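Local coordinates for ferredoxin-NADP reductase (PDB 5TR9), which probably shuttles electrons between NADP(H) and ferredoxin through its bound FAD, at residues A[16-21]-A[38-43]; A[33-38]-A[77-82]; A[50-55]-A[103-108]; A[71-76]-A[139-144]. All blocks are in the same frame, centred on the assembly; numbering follows the deposited sequence.

Contact 1: A[16-21]-A[38-43]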
# COMPACT_ATOMS: atom_id res chain seq x y z
N LYS A 16 13.93 -16.08 -15.52
CA LYS A 16 13.45 -14.78 -15.09
C LYS A 16 12.90 -14.79 -13.67
O LYS A 16 12.45 -13.75 -13.18
CB LYS A 16 12.38 -14.26 -16.05
N PHE A 17 12.93 -15.94 -13.00
CA PHE A 17 12.38 -16.07 -11.65
C PHE A 17 13.22 -17.08 -10.87
O PHE A 17 14.03 -17.81 -11.44
CB PHE A 17 10.92 -16.53 -11.69
CG PHE A 17 10.72 -17.86 -12.38
CD1 PHE A 17 10.83 -19.04 -11.68
CD2 PHE A 17 10.42 -17.91 -13.73
CE1 PHE A 17 10.63 -20.27 -12.31
CE2 PHE A 17 10.23 -19.13 -14.37
CZ PHE A 17 10.33 -20.31 -13.65
N THR A 18 13.00 -17.12 -9.56
CA THR A 18 13.55 -18.16 -8.71
C THR A 18 12.42 -18.90 -8.00
O THR A 18 11.31 -18.40 -7.84
CB THR A 18 14.51 -17.58 -7.66
OG1 THR A 18 13.81 -16.67 -6.80
CG2 THR A 18 15.66 -16.86 -8.34
N GLU A 19 12.74 -20.13 -7.59
CA GLU A 19 11.83 -20.95 -6.79
C GLU A 19 12.08 -20.63 -5.32
O GLU A 19 13.18 -20.85 -4.81
CB GLU A 19 12.04 -22.43 -7.07
CG GLU A 19 11.71 -22.86 -8.49
CD GLU A 19 11.83 -24.37 -8.70
OE1 GLU A 19 12.30 -25.07 -7.79
OE2 GLU A 19 11.44 -24.84 -9.79
N GLU A 20 11.06 -20.09 -4.66
CA GLU A 20 11.12 -19.79 -3.24
C GLU A 20 10.15 -20.68 -2.48
O GLU A 20 9.47 -21.54 -3.05
CB GLU A 20 10.83 -18.30 -3.01
CG GLU A 20 11.80 -17.37 -3.76
CD GLU A 20 13.26 -17.64 -3.43
OE1 GLU A 20 13.57 -17.98 -2.26
OE2 GLU A 20 14.11 -17.52 -4.34
N LYS A 21 10.10 -20.50 -1.16
CA LYS A 21 9.24 -21.30 -0.29
C LYS A 21 8.28 -20.41 0.47
O LYS A 21 8.66 -19.33 0.94
CB LYS A 21 10.07 -22.11 0.72
CG LYS A 21 11.02 -23.13 0.11
CD LYS A 21 10.30 -24.43 -0.17
CE LYS A 21 11.29 -25.56 -0.40
NZ LYS A 21 12.17 -25.29 -1.57
N SER A 38 10.54 -16.99 1.36
CA SER A 38 11.99 -16.84 1.41
C SER A 38 12.45 -15.79 0.40
O SER A 38 11.84 -15.60 -0.66
CB SER A 38 12.69 -18.18 1.17
OG SER A 38 12.27 -18.80 -0.04
N ARG A 39 13.53 -15.10 0.76
CA ARG A 39 14.05 -13.98 -0.01
C ARG A 39 15.46 -14.31 -0.47
O ARG A 39 16.36 -14.48 0.38
CB ARG A 39 14.06 -12.69 0.82
CG ARG A 39 14.60 -11.51 0.03
CD ARG A 39 14.66 -10.26 0.87
NE ARG A 39 15.13 -9.14 0.06
CZ ARG A 39 15.15 -7.89 0.50
NH1 ARG A 39 14.76 -7.64 1.73
NH2 ARG A 39 15.58 -6.91 -0.30
N PRO A 40 15.71 -14.43 -1.76
CA PRO A 40 17.08 -14.68 -2.20
C PRO A 40 17.97 -13.49 -1.91
O PRO A 40 17.51 -12.34 -1.86
CB PRO A 40 16.95 -14.94 -3.71
CG PRO A 40 15.66 -14.41 -4.10
CD PRO A 40 14.76 -14.37 -2.89
N GLU A 41 19.25 -13.79 -1.70
CA GLU A 41 20.25 -12.78 -1.41
C GLU A 41 20.28 -11.69 -2.46
O GLU A 41 20.53 -10.53 -2.15
CB GLU A 41 21.61 -13.48 -1.31
CG GLU A 41 22.68 -12.75 -0.55
CD GLU A 41 23.96 -13.57 -0.45
OE1 GLU A 41 24.76 -13.56 -1.41
OE2 GLU A 41 24.16 -14.24 0.59
N SER A 42 20.00 -12.04 -3.71
CA SER A 42 20.10 -11.11 -4.83
C SER A 42 18.85 -10.26 -5.04
O SER A 42 18.86 -9.39 -5.91
CB SER A 42 20.39 -11.88 -6.12
OG SER A 42 19.31 -12.74 -6.45
N TYR A 43 17.77 -10.48 -4.29
CA TYR A 43 16.52 -9.78 -4.58
C TYR A 43 16.52 -8.40 -3.94
O TYR A 43 16.46 -8.28 -2.71
CB TYR A 43 15.31 -10.57 -4.10
CG TYR A 43 14.00 -10.00 -4.60
CD1 TYR A 43 13.55 -10.28 -5.89
CD2 TYR A 43 13.21 -9.19 -3.79
CE1 TYR A 43 12.35 -9.76 -6.36
CE2 TYR A 43 12.00 -8.66 -4.26
CZ TYR A 43 11.57 -8.96 -5.54
OH TYR A 43 10.38 -8.45 -6.01

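Contact 2: A[33-38]-A[77-82]. With FAD (flavin-adenine dinucleotide), chain C.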
# COMPACT_ATOMS: atom_id res chain seq x y z
N ILE A 33 -5.23 -12.17 4.23
CA ILE A 33 -4.04 -12.87 4.71
C ILE A 33 -2.82 -12.00 4.55
O ILE A 33 -2.72 -11.18 3.63
CB ILE A 33 -3.82 -14.23 3.99
CG1 ILE A 33 -3.59 -14.01 2.49
CG2 ILE A 33 -5.01 -15.15 4.22
CD1 ILE A 33 -3.11 -15.27 1.75
N THR A 34 -1.85 -12.19 5.44
CA THR A 34 -0.47 -11.86 5.14
C THR A 34 0.31 -13.16 5.07
O THR A 34 -0.08 -14.17 5.67
CB THR A 34 0.16 -10.89 6.15
OG1 THR A 34 0.02 -11.38 7.49
CG2 THR A 34 -0.51 -9.51 6.05
N PHE A 35 1.38 -13.16 4.29
CA PHE A 35 2.22 -14.34 4.21
C PHE A 35 3.64 -13.92 3.89
O PHE A 35 3.88 -12.84 3.34
CB PHE A 35 1.70 -15.36 3.17
CG PHE A 35 1.66 -14.85 1.75
CD1 PHE A 35 0.55 -14.15 1.27
CD2 PHE A 35 2.69 -15.15 0.85
CE1 PHE A 35 0.49 -13.71 -0.05
CE2 PHE A 35 2.63 -14.71 -0.48
CZ PHE A 35 1.53 -13.99 -0.93
N ALA A 36 4.59 -14.76 4.28
CA ALA A 36 6.00 -14.50 4.05
C ALA A 36 6.58 -15.61 3.18
O ALA A 36 6.17 -16.78 3.28
CB ALA A 36 6.79 -14.43 5.36
N ILE A 37 7.54 -15.24 2.34
CA ILE A 37 8.26 -16.19 1.51
C ILE A 37 9.76 -15.96 1.70
O ILE A 37 10.20 -14.91 2.16
CB ILE A 37 7.88 -16.07 0.02
CG1 ILE A 37 8.44 -14.78 -0.59
CG2 ILE A 37 6.35 -16.10 -0.17
CD1 ILE A 37 8.17 -14.66 -2.09
N SER A 38 10.54 -16.99 1.36
CA SER A 38 11.99 -16.84 1.41
C SER A 38 12.45 -15.79 0.40
O SER A 38 11.84 -15.60 -0.66
CB SER A 38 12.69 -18.18 1.17
OG SER A 38 12.27 -18.80 -0.04
N LEU A 77 10.37 -11.87 2.56
CA LEU A 77 9.44 -11.00 1.84
C LEU A 77 8.04 -11.28 2.34
O LEU A 77 7.62 -12.44 2.37
CB LEU A 77 9.52 -11.23 0.33
CG LEU A 77 10.82 -10.78 -0.32
CD1 LEU A 77 11.01 -11.51 -1.66
CD2 LEU A 77 10.82 -9.26 -0.50
N GLU A 78 7.30 -10.23 2.71
CA GLU A 78 5.94 -10.38 3.17
C GLU A 78 4.98 -9.65 2.24
O GLU A 78 5.32 -8.61 1.66
CB GLU A 78 5.79 -9.86 4.61
CG GLU A 78 4.47 -10.21 5.25
CD GLU A 78 4.42 -9.85 6.73
OE1 GLU A 78 5.41 -10.09 7.47
OE2 GLU A 78 3.36 -9.34 7.15
N TYR A 79 3.77 -10.21 2.11
CA TYR A 79 2.74 -9.69 1.23
C TYR A 79 1.40 -9.72 1.95
O TYR A 79 1.21 -10.47 2.91
CB TYR A 79 2.66 -10.50 -0.09
CG TYR A 79 3.98 -10.53 -0.82
CD1 TYR A 79 4.35 -9.49 -1.67
CD2 TYR A 79 4.89 -11.57 -0.61
CE1 TYR A 79 5.58 -9.50 -2.32
CE2 TYR A 79 6.13 -11.59 -1.25
CZ TYR A 79 6.46 -10.55 -2.10
OH TYR A 79 7.69 -10.59 -2.73
N PHE A 80 0.49 -8.85 1.49
CA PHE A 80 -0.88 -8.74 2.01
C PHE A 80 -1.82 -8.98 0.84
O PHE A 80 -1.82 -8.22 -0.13
CB PHE A 80 -1.10 -7.34 2.61
CG PHE A 80 -2.55 -7.00 2.92
CD1 PHE A 80 -3.43 -7.96 3.38
CD2 PHE A 80 -3.00 -5.68 2.80
CE1 PHE A 80 -4.76 -7.63 3.67
CE2 PHE A 80 -4.31 -5.34 3.12
CZ PHE A 80 -5.19 -6.31 3.54
N ALA A 81 -2.63 -10.05 0.93
CA ALA A 81 -3.54 -10.41 -0.15
C ALA A 81 -4.98 -10.50 0.33
O ALA A 81 -5.27 -11.03 1.41
CB ALA A 81 -3.14 -11.76 -0.79
N VAL A 82 -5.89 -9.97 -0.49
CA VAL A 82 -7.32 -10.15 -0.29
C VAL A 82 -7.78 -11.33 -1.15
O VAL A 82 -7.51 -11.37 -2.36
CB VAL A 82 -8.11 -8.88 -0.64
CG1 VAL A 82 -7.61 -8.28 -1.90
CG2 VAL A 82 -9.60 -9.18 -0.79
PA FAD C . -7.95 -11.88 -10.57
O1A FAD C . -8.34 -12.71 -11.74
O2A FAD C . -6.56 -11.24 -10.63
O5B FAD C . -8.95 -10.70 -10.33
C5B FAD C . -10.37 -10.92 -10.33
C4B FAD C . -11.02 -9.61 -9.93
O4B FAD C . -10.81 -9.40 -8.52
C3B FAD C . -10.43 -8.37 -10.59
O3B FAD C . -11.00 -8.12 -11.87
C2B FAD C . -10.79 -7.27 -9.60
O2B FAD C . -12.13 -6.82 -9.78
C1B FAD C . -10.72 -8.01 -8.26
N9A FAD C . -9.50 -7.78 -7.50
C8A FAD C . -8.25 -8.26 -7.76
N7A FAD C . -7.35 -7.93 -6.85
C5A FAD C . -8.08 -7.20 -5.93
C6A FAD C . -7.71 -6.57 -4.73
N6A FAD C . -6.47 -6.57 -4.24
N1A FAD C . -8.68 -5.90 -4.04
C2A FAD C . -9.92 -5.90 -4.53
N3A FAD C . -10.39 -6.47 -5.65
C4A FAD C . -9.41 -7.11 -6.30
N1 FAD C . -3.62 -7.75 -4.71
C2 FAD C . -3.47 -7.90 -3.36
O2 FAD C . -4.25 -8.60 -2.70
N3 FAD C . -2.43 -7.23 -2.72
C4 FAD C . -1.50 -6.40 -3.32
O4 FAD C . -0.61 -5.87 -2.66
C4X FAD C . -1.67 -6.27 -4.75
N5 FAD C . -0.84 -5.48 -5.41
C5X FAD C . -1.00 -5.36 -6.77
C6 FAD C . -0.13 -4.53 -7.48
C7 FAD C . -0.26 -4.37 -8.86
C7M FAD C . 0.71 -3.49 -9.60
C8 FAD C . -1.27 -5.06 -9.55
C8M FAD C . -1.42 -4.91 -11.04
C9 FAD C . -2.15 -5.88 -8.84
C9A FAD C . -2.02 -6.04 -7.46
N10 FAD C . -2.92 -6.83 -6.71
C10 FAD C . -2.75 -6.99 -5.36
C1' FAD C . -3.91 -7.68 -7.37
C2' FAD C . -3.34 -9.10 -7.54
O2' FAD C . -2.30 -9.13 -8.53
C3' FAD C . -4.42 -10.11 -7.92
O3' FAD C . -5.20 -9.59 -8.99
C4' FAD C . -5.26 -10.58 -6.73
O4' FAD C . -4.43 -11.34 -5.84
C5' FAD C . -6.45 -11.44 -7.14
O5' FAD C . -5.98 -12.52 -7.96
P FAD C . -6.98 -13.62 -8.51
O1P FAD C . -7.63 -14.35 -7.34
O2P FAD C . -6.26 -14.42 -9.53
O3P FAD C . -8.10 -12.71 -9.23
O HOH W 1 1.59 -10.15 9.28

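Contact 3: A[50-55]-A[103-108]. With FAD (flavin-adenine dinucleotide), chain C.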
# COMPACT_ATOMS: atom_id res chain seq x y z
N PHE A 50 6.51 -3.36 -6.21
CA PHE A 50 5.81 -4.63 -6.17
C PHE A 50 6.60 -5.76 -6.83
O PHE A 50 7.43 -5.54 -7.73
CB PHE A 50 4.40 -4.52 -6.80
CG PHE A 50 4.37 -4.09 -8.25
CD1 PHE A 50 4.39 -5.04 -9.28
CD2 PHE A 50 4.24 -2.75 -8.59
CE1 PHE A 50 4.32 -4.65 -10.62
CE2 PHE A 50 4.17 -2.35 -9.93
CZ PHE A 50 4.21 -3.30 -10.94
N SER A 51 6.35 -6.97 -6.34
CA SER A 51 6.88 -8.21 -6.87
C SER A 51 5.87 -8.84 -7.81
O SER A 51 4.69 -8.49 -7.81
CB SER A 51 7.16 -9.21 -5.74
OG SER A 51 7.98 -8.67 -4.72
N ARG A 52 6.35 -9.77 -8.62
CA ARG A 52 5.47 -10.67 -9.36
C ARG A 52 5.69 -12.07 -8.80
O ARG A 52 6.82 -12.57 -8.78
CB ARG A 52 5.75 -10.63 -10.87
CG ARG A 52 4.91 -9.60 -11.60
CD ARG A 52 5.28 -9.50 -13.08
NE ARG A 52 5.53 -10.80 -13.71
CZ ARG A 52 4.68 -11.43 -14.51
NH1 ARG A 52 3.49 -10.91 -14.78
NH2 ARG A 52 5.02 -12.60 -15.04
N LEU A 53 4.61 -12.68 -8.31
CA LEU A 53 4.64 -13.99 -7.70
C LEU A 53 3.88 -14.96 -8.59
O LEU A 53 2.92 -14.57 -9.27
CB LEU A 53 3.99 -13.99 -6.31
CG LEU A 53 4.56 -12.99 -5.30
CD1 LEU A 53 3.79 -13.09 -3.97
CD2 LEU A 53 6.05 -13.25 -5.09
N GLY A 54 4.31 -16.22 -8.58
CA GLY A 54 3.71 -17.18 -9.49
C GLY A 54 3.70 -18.57 -8.92
O GLY A 54 4.34 -18.88 -7.91
N PHE A 55 2.94 -19.43 -9.59
CA PHE A 55 2.94 -20.85 -9.29
C PHE A 55 3.03 -21.64 -10.59
O PHE A 55 2.52 -21.23 -11.63
CB PHE A 55 1.66 -21.31 -8.57
CG PHE A 55 1.50 -20.75 -7.19
CD1 PHE A 55 2.21 -21.28 -6.12
CD2 PHE A 55 0.60 -19.72 -6.95
CE1 PHE A 55 2.05 -20.77 -4.84
CE2 PHE A 55 0.43 -19.21 -5.67
CZ PHE A 55 1.15 -19.74 -4.61
N LEU A 103 6.94 -18.95 -6.89
CA LEU A 103 7.91 -18.40 -7.83
C LEU A 103 7.99 -16.89 -7.64
O LEU A 103 6.97 -16.22 -7.49
CB LEU A 103 7.51 -18.71 -9.27
CG LEU A 103 7.16 -20.18 -9.56
CD1 LEU A 103 6.89 -20.34 -11.05
CD2 LEU A 103 8.27 -21.09 -9.11
N LEU A 104 9.22 -16.36 -7.65
CA LEU A 104 9.48 -14.94 -7.44
C LEU A 104 10.21 -14.39 -8.66
O LEU A 104 11.37 -14.74 -8.91
CB LEU A 104 10.31 -14.72 -6.17
CG LEU A 104 10.76 -13.29 -5.87
CD1 LEU A 104 9.57 -12.38 -5.60
CD2 LEU A 104 11.72 -13.32 -4.69
N ASP A 105 9.54 -13.52 -9.42
CA ASP A 105 10.21 -12.83 -10.52
C ASP A 105 11.41 -12.07 -9.99
O ASP A 105 11.35 -11.48 -8.91
CB ASP A 105 9.22 -11.88 -11.21
CG ASP A 105 9.76 -11.28 -12.49
OD1 ASP A 105 10.74 -10.51 -12.44
OD2 ASP A 105 9.21 -11.60 -13.56
N LYS A 106 12.52 -12.12 -10.73
CA LYS A 106 13.77 -11.53 -10.23
C LYS A 106 13.71 -10.01 -10.14
O LYS A 106 14.55 -9.41 -9.46
CB LYS A 106 14.95 -11.96 -11.10
CG LYS A 106 15.33 -13.42 -10.92
CD LYS A 106 16.52 -13.82 -11.77
CE LYS A 106 16.88 -15.27 -11.52
NZ LYS A 106 17.96 -15.74 -12.43
N ASN A 107 12.74 -9.37 -10.79
CA ASN A 107 12.69 -7.91 -10.86
C ASN A 107 11.51 -7.38 -10.06
O ASN A 107 10.38 -7.88 -10.20
CB ASN A 107 12.59 -7.44 -12.31
CG ASN A 107 12.57 -5.92 -12.42
OD1 ASN A 107 13.55 -5.25 -12.09
ND2 ASN A 107 11.45 -5.38 -12.89
N ALA A 108 11.76 -6.36 -9.25
CA ALA A 108 10.71 -5.57 -8.62
C ALA A 108 10.49 -4.30 -9.43
O ALA A 108 11.42 -3.75 -10.03
CB ALA A 108 11.07 -5.22 -7.17
PA FAD C . -7.95 -11.88 -10.57
O1A FAD C . -8.34 -12.71 -11.74
O2A FAD C . -6.56 -11.24 -10.63
O5B FAD C . -8.95 -10.70 -10.33
C5B FAD C . -10.37 -10.92 -10.33
C4B FAD C . -11.02 -9.61 -9.93
O4B FAD C . -10.81 -9.40 -8.52
C3B FAD C . -10.43 -8.37 -10.59
O3B FAD C . -11.00 -8.12 -11.87
C2B FAD C . -10.79 -7.27 -9.60
O2B FAD C . -12.13 -6.82 -9.78
C1B FAD C . -10.72 -8.01 -8.26
N9A FAD C . -9.50 -7.78 -7.50
C8A FAD C . -8.25 -8.26 -7.76
N7A FAD C . -7.35 -7.93 -6.85
C5A FAD C . -8.08 -7.20 -5.93
C6A FAD C . -7.71 -6.57 -4.73
N6A FAD C . -6.47 -6.57 -4.24
N1A FAD C . -8.68 -5.90 -4.04
C2A FAD C . -9.92 -5.90 -4.53
N3A FAD C . -10.39 -6.47 -5.65
C4A FAD C . -9.41 -7.11 -6.30
N1 FAD C . -3.62 -7.75 -4.71
C2 FAD C . -3.47 -7.90 -3.36
O2 FAD C . -4.25 -8.60 -2.70
N3 FAD C . -2.43 -7.23 -2.72
C4 FAD C . -1.50 -6.40 -3.32
O4 FAD C . -0.61 -5.87 -2.66
C4X FAD C . -1.67 -6.27 -4.75
N5 FAD C . -0.84 -5.48 -5.41
C5X FAD C . -1.00 -5.36 -6.77
C6 FAD C . -0.13 -4.53 -7.48
C7 FAD C . -0.26 -4.37 -8.86
C7M FAD C . 0.71 -3.49 -9.60
C8 FAD C . -1.27 -5.06 -9.55
C8M FAD C . -1.42 -4.91 -11.04
C9 FAD C . -2.15 -5.88 -8.84
C9A FAD C . -2.02 -6.04 -7.46
N10 FAD C . -2.92 -6.83 -6.71
C10 FAD C . -2.75 -6.99 -5.36
C1' FAD C . -3.91 -7.68 -7.37
C2' FAD C . -3.34 -9.10 -7.54
O2' FAD C . -2.30 -9.13 -8.53
C3' FAD C . -4.42 -10.11 -7.92
O3' FAD C . -5.20 -9.59 -8.99
C4' FAD C . -5.26 -10.58 -6.73
O4' FAD C . -4.43 -11.34 -5.84
C5' FAD C . -6.45 -11.44 -7.14
O5' FAD C . -5.98 -12.52 -7.96
P FAD C . -6.98 -13.62 -8.51
O1P FAD C . -7.63 -14.35 -7.34
O2P FAD C . -6.26 -14.42 -9.53
O3P FAD C . -8.10 -12.71 -9.23
O HOH W 2 7.56 -6.70 -10.37
O HOH W 3 9.44 -9.70 -8.28

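Contact 4: A[71-76]-A[139-144]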
# COMPACT_ATOMS: atom_id res chain seq x y z
N ALA A 71 9.95 -4.77 5.15
CA ALA A 71 10.99 -3.76 5.03
C ALA A 71 12.04 -4.17 4.01
O ALA A 71 12.36 -5.36 3.84
CB ALA A 71 11.66 -3.54 6.38
N GLU A 72 12.63 -3.16 3.36
CA GLU A 72 13.71 -3.40 2.41
C GLU A 72 14.85 -4.21 3.05
O GLU A 72 15.52 -4.99 2.35
CB GLU A 72 14.21 -2.05 1.88
CG GLU A 72 15.04 -2.09 0.61
CD GLU A 72 15.41 -0.69 0.12
OE1 GLU A 72 16.60 -0.42 -0.13
OE2 GLU A 72 14.49 0.16 0.00
N TYR A 73 15.10 -4.02 4.34
CA TYR A 73 16.20 -4.65 5.05
C TYR A 73 15.80 -5.96 5.72
O TYR A 73 16.66 -6.59 6.35
CB TYR A 73 16.74 -3.67 6.10
CG TYR A 73 15.67 -2.99 6.92
CD1 TYR A 73 15.09 -3.62 8.01
CD2 TYR A 73 15.22 -1.71 6.58
CE1 TYR A 73 14.10 -3.00 8.76
CE2 TYR A 73 14.23 -1.08 7.31
CZ TYR A 73 13.68 -1.73 8.40
OH TYR A 73 12.69 -1.12 9.13
N ALA A 74 14.55 -6.39 5.59
CA ALA A 74 14.15 -7.63 6.26
C ALA A 74 14.75 -8.84 5.55
O ALA A 74 15.20 -8.77 4.40
CB ALA A 74 12.63 -7.75 6.33
N ASP A 75 14.71 -9.99 6.23
CA ASP A 75 15.35 -11.21 5.74
C ASP A 75 14.36 -12.17 5.10
O ASP A 75 14.71 -13.32 4.83
CB ASP A 75 16.07 -11.92 6.88
CG ASP A 75 17.26 -11.14 7.37
OD1 ASP A 75 17.66 -10.17 6.69
OD2 ASP A 75 17.80 -11.49 8.44
N THR A 76 13.13 -11.72 4.87
CA THR A 76 12.07 -12.44 4.19
C THR A 76 11.29 -11.40 3.40
O THR A 76 11.51 -10.20 3.56
CB THR A 76 11.14 -13.15 5.18
OG1 THR A 76 10.67 -12.20 6.15
CG2 THR A 76 11.88 -14.29 5.89
N LEU A 139 6.70 3.01 5.25
CA LEU A 139 6.76 3.38 6.67
C LEU A 139 7.86 2.67 7.43
O LEU A 139 8.25 3.12 8.51
CB LEU A 139 5.42 3.11 7.34
CG LEU A 139 4.32 4.06 6.87
CD1 LEU A 139 2.99 3.63 7.47
CD2 LEU A 139 4.66 5.48 7.28
N GLU A 140 8.36 1.54 6.91
CA GLU A 140 9.45 0.85 7.56
C GLU A 140 10.82 1.44 7.20
O GLU A 140 11.82 1.02 7.77
CB GLU A 140 9.35 -0.65 7.24
CG GLU A 140 8.13 -1.30 7.96
CD GLU A 140 7.34 -2.34 7.14
OE1 GLU A 140 7.81 -2.79 6.08
OE2 GLU A 140 6.23 -2.72 7.58
N GLN A 141 10.86 2.42 6.28
CA GLN A 141 12.11 3.10 5.94
C GLN A 141 12.41 4.15 6.99
O GLN A 141 11.64 5.12 7.11
CB GLN A 141 12.00 3.77 4.59
CG GLN A 141 11.92 2.81 3.43
CD GLN A 141 13.23 2.14 3.16
OE1 GLN A 141 13.50 1.05 3.65
NE2 GLN A 141 14.08 2.80 2.39
N PRO A 142 13.50 4.03 7.76
CA PRO A 142 13.74 5.02 8.83
C PRO A 142 13.86 6.44 8.31
O PRO A 142 13.50 7.38 9.02
CB PRO A 142 15.06 4.53 9.46
CG PRO A 142 15.11 3.08 9.14
CD PRO A 142 14.49 2.94 7.79
N GLU A 143 14.35 6.62 7.08
CA GLU A 143 14.58 7.98 6.61
C GLU A 143 13.30 8.69 6.18
O GLU A 143 13.34 9.91 5.98
CB GLU A 143 15.58 7.99 5.44
CG GLU A 143 15.04 7.52 4.11
CD GLU A 143 15.08 6.01 3.92
OE1 GLU A 143 14.89 5.56 2.77
OE2 GLU A 143 15.28 5.27 4.90
N ILE A 144 12.18 7.99 6.04
CA ILE A 144 10.96 8.64 5.58
C ILE A 144 10.45 9.63 6.63
O ILE A 144 10.13 10.78 6.31
CB ILE A 144 9.90 7.60 5.20
CG1 ILE A 144 10.28 6.93 3.87
CG2 ILE A 144 8.51 8.24 5.08
CD1 ILE A 144 10.22 7.88 2.66
O HOH W 4 11.45 -0.65 3.92

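Contact 1: A[16-21]-A[38-43]
E20 reaches across to S38 and P40 with its whole side chain. Its CB lies 3.3 Å from S38 OG, and CG passes 3.6 Å from S38 O. The chain then bends at chi2 (-55°), which folds the carboxylate over between S38 and the P40 ring. OE1 accepts a hydrogen bond from S38 OG at 2.7 Å, while OE2 accepts from T18 OG1 at 2.6 Å on its own strand. Both bonds use anti lone pairs, so the carboxylate is held at each oxygen and its rotation is fixed. OE2 also rests 3.5 Å from P40 CG. S38 OG has a second role: it accepts from the backbone N of K21 at 3.0 Å, relaying between the main chain and the E20 carboxylate. Beside it, S38 N donates to K21 O. Beyond S38, residues P40 to Y43 form a type I turn, whose Y43 O is gripped side-on by NE and NH2 of R39, while R39 NH1 donates to the backbone O of E72. The contact lies near the surface of the antiparallel FAD-domain sheet, where strand 17-27 runs between strands 32-38 and 101-105; E20 and P40 both pack on L104 of the latter.

Contact 2: A[33-38]-A[77-82]
F35 and Y79 form the dense part of this contact, on the face of the sheet shared with I33, I37, L77 and A81. Y79 CB sits 3.7 Å above the F35 ring plane, off toward the rim, in a CH-pi contact, while A81 CB meets the ring at its edge. With chi1 at 62°, CG of F35 lies between its backbone N and carbonyl carbon, and this swings the ring across toward strand 77-82. The rings meet obliquely, their planes 36° apart. I37 CD1 closes on the edge of Y79 at 3.8 Å from CE2, and L53 of strand 50-57 covers this face. Three hydrogen-bonded pairs, I33-A81, F35-Y79 and I37-L77, alternate with non-hydrogen-bonded ones at the edge of the six-stranded antiparallel sheet of the FAD-binding domain, where strand 76-82 is outermost. That edge strand serves the flavin: N3 of FAD donates to F80 O at 2.8 Å, and V82 N donates to FAD O2 at 3.1 Å. The opposite face, carrying T34, A36, E78 and F80, is looser. There T34 CB and E78 OE2 stand 3.7 Å apart, and a water joins their polar ends, donating to E78 OE2 at 2.9 Å. T34 OG1 is hydrogen-bonded to H28.

Contact 3: A[50-55]-A[103-108]
The dimethylbenzene end of the flavin pocket borders this contact: F50, at the start of strand 50-57, carries the C7M methyl of FAD over the centre of its ring, 3.5 Å above the plane. Across from it the chain makes an Asx turn at D105, with D105 OD1 accepting from N107 N at 2.8 Å through its anti lone pair. The strands are knit where they run side by side. L103 and G54 form a hydrogen-bonded pair, L103 N donating to G54 O at 2.8 Å, and D105 N donates to R52 O. Next to the glycine, L103 CG rests 3.5 Å from G54 O. On the other face L53 CD2 meets L104 CD1 at 3.7 Å; L104 CG stands opposite its backbone N (chi1 175°), which carries CD1 over to both L53 and S51 CB. Beyond D105 the strands part and waters fill in: one accepts from R52 N and donates to D105 O and N107 O, another donates to F50 O and N107 O. Near the solvent, R52 NE and D105 OD2 make a long salt bridge at 3.8 Å, guanidinium and carboxylate nearly perpendicular. S51 OG is hydrogen-bonded to Y43 OH and Y79 OH. Neighbouring strands within a six-stranded antiparallel sheet, set beside the isoalloxazine, are typical of the FAD-binding domain of ferredoxin-NADP reductases.

Contact 4: A[71-76]-A[139-144]
The Y73 ring meets E140 at its edge and A71 on one face. A71 CB lies 3.3 Å above the ring plane, toward the rim, and E140 O lies in the plane, where Y73 OH donates to it at 2.7 Å on a carbonyl lone pair. P142 CD approaches Y73 CE2 obliquely at 4.1 Å. A chi1 of 46° on Y73 holds CG between the backbone N and the carbonyl carbon, folding the ring back over A71 and aiming its hydroxyl at residues 139-144. The second flat pair is the E72 carboxylate and the Q141 amide, whose planes are only 19° apart; the two side chains cross obliquely, E72 OE2 3.6 Å from Q141 NE2. The link between these residues is a water, which accepts from E72 N at 2.8 Å and donates to Q141 OE1 at 2.7 Å. Residues A71 to A74 make a type I turn in the loop before strand 76-82, and residues 139-144 run into the first turn of helix 142-147, so the contact joins the FAD-binding and NAD-binding parts of the reductase at the surface of the protein. E72 has partners beyond the contact: its OE1 is a ligand of a magnesium ion, and R39 NH1 donates to its backbone O. E140 CB packs on A71 CB at 3.8 Å, whereas its carboxylate end pairs with R168 in a salt bridge through OE2, which would tend to hold its charge.

From the N terminus, contact 1 closes first, bringing residues 38-43 back to the start of strand 17-27. Contact 2 opens before that loop has shut; they share S38, and their segments alternate along the chain, so the two cross; contact 2 closes only when strand 76-82 comes alongside strand 32-38. Contact 3 opens after contact 1 has closed and crosses contact 2, ending as strand 101-105 lies against strand 50-57. Contact 4 crosses both contact 2 and contact 3, and closes last; none nests inside another. Contacts 1 to 3 tie together one antiparallel sheet, with S51 hydrogen-bonded to both Y43 and Y79, whereas contact 4 reaches from the FAD-binding part to the NAD-binding part.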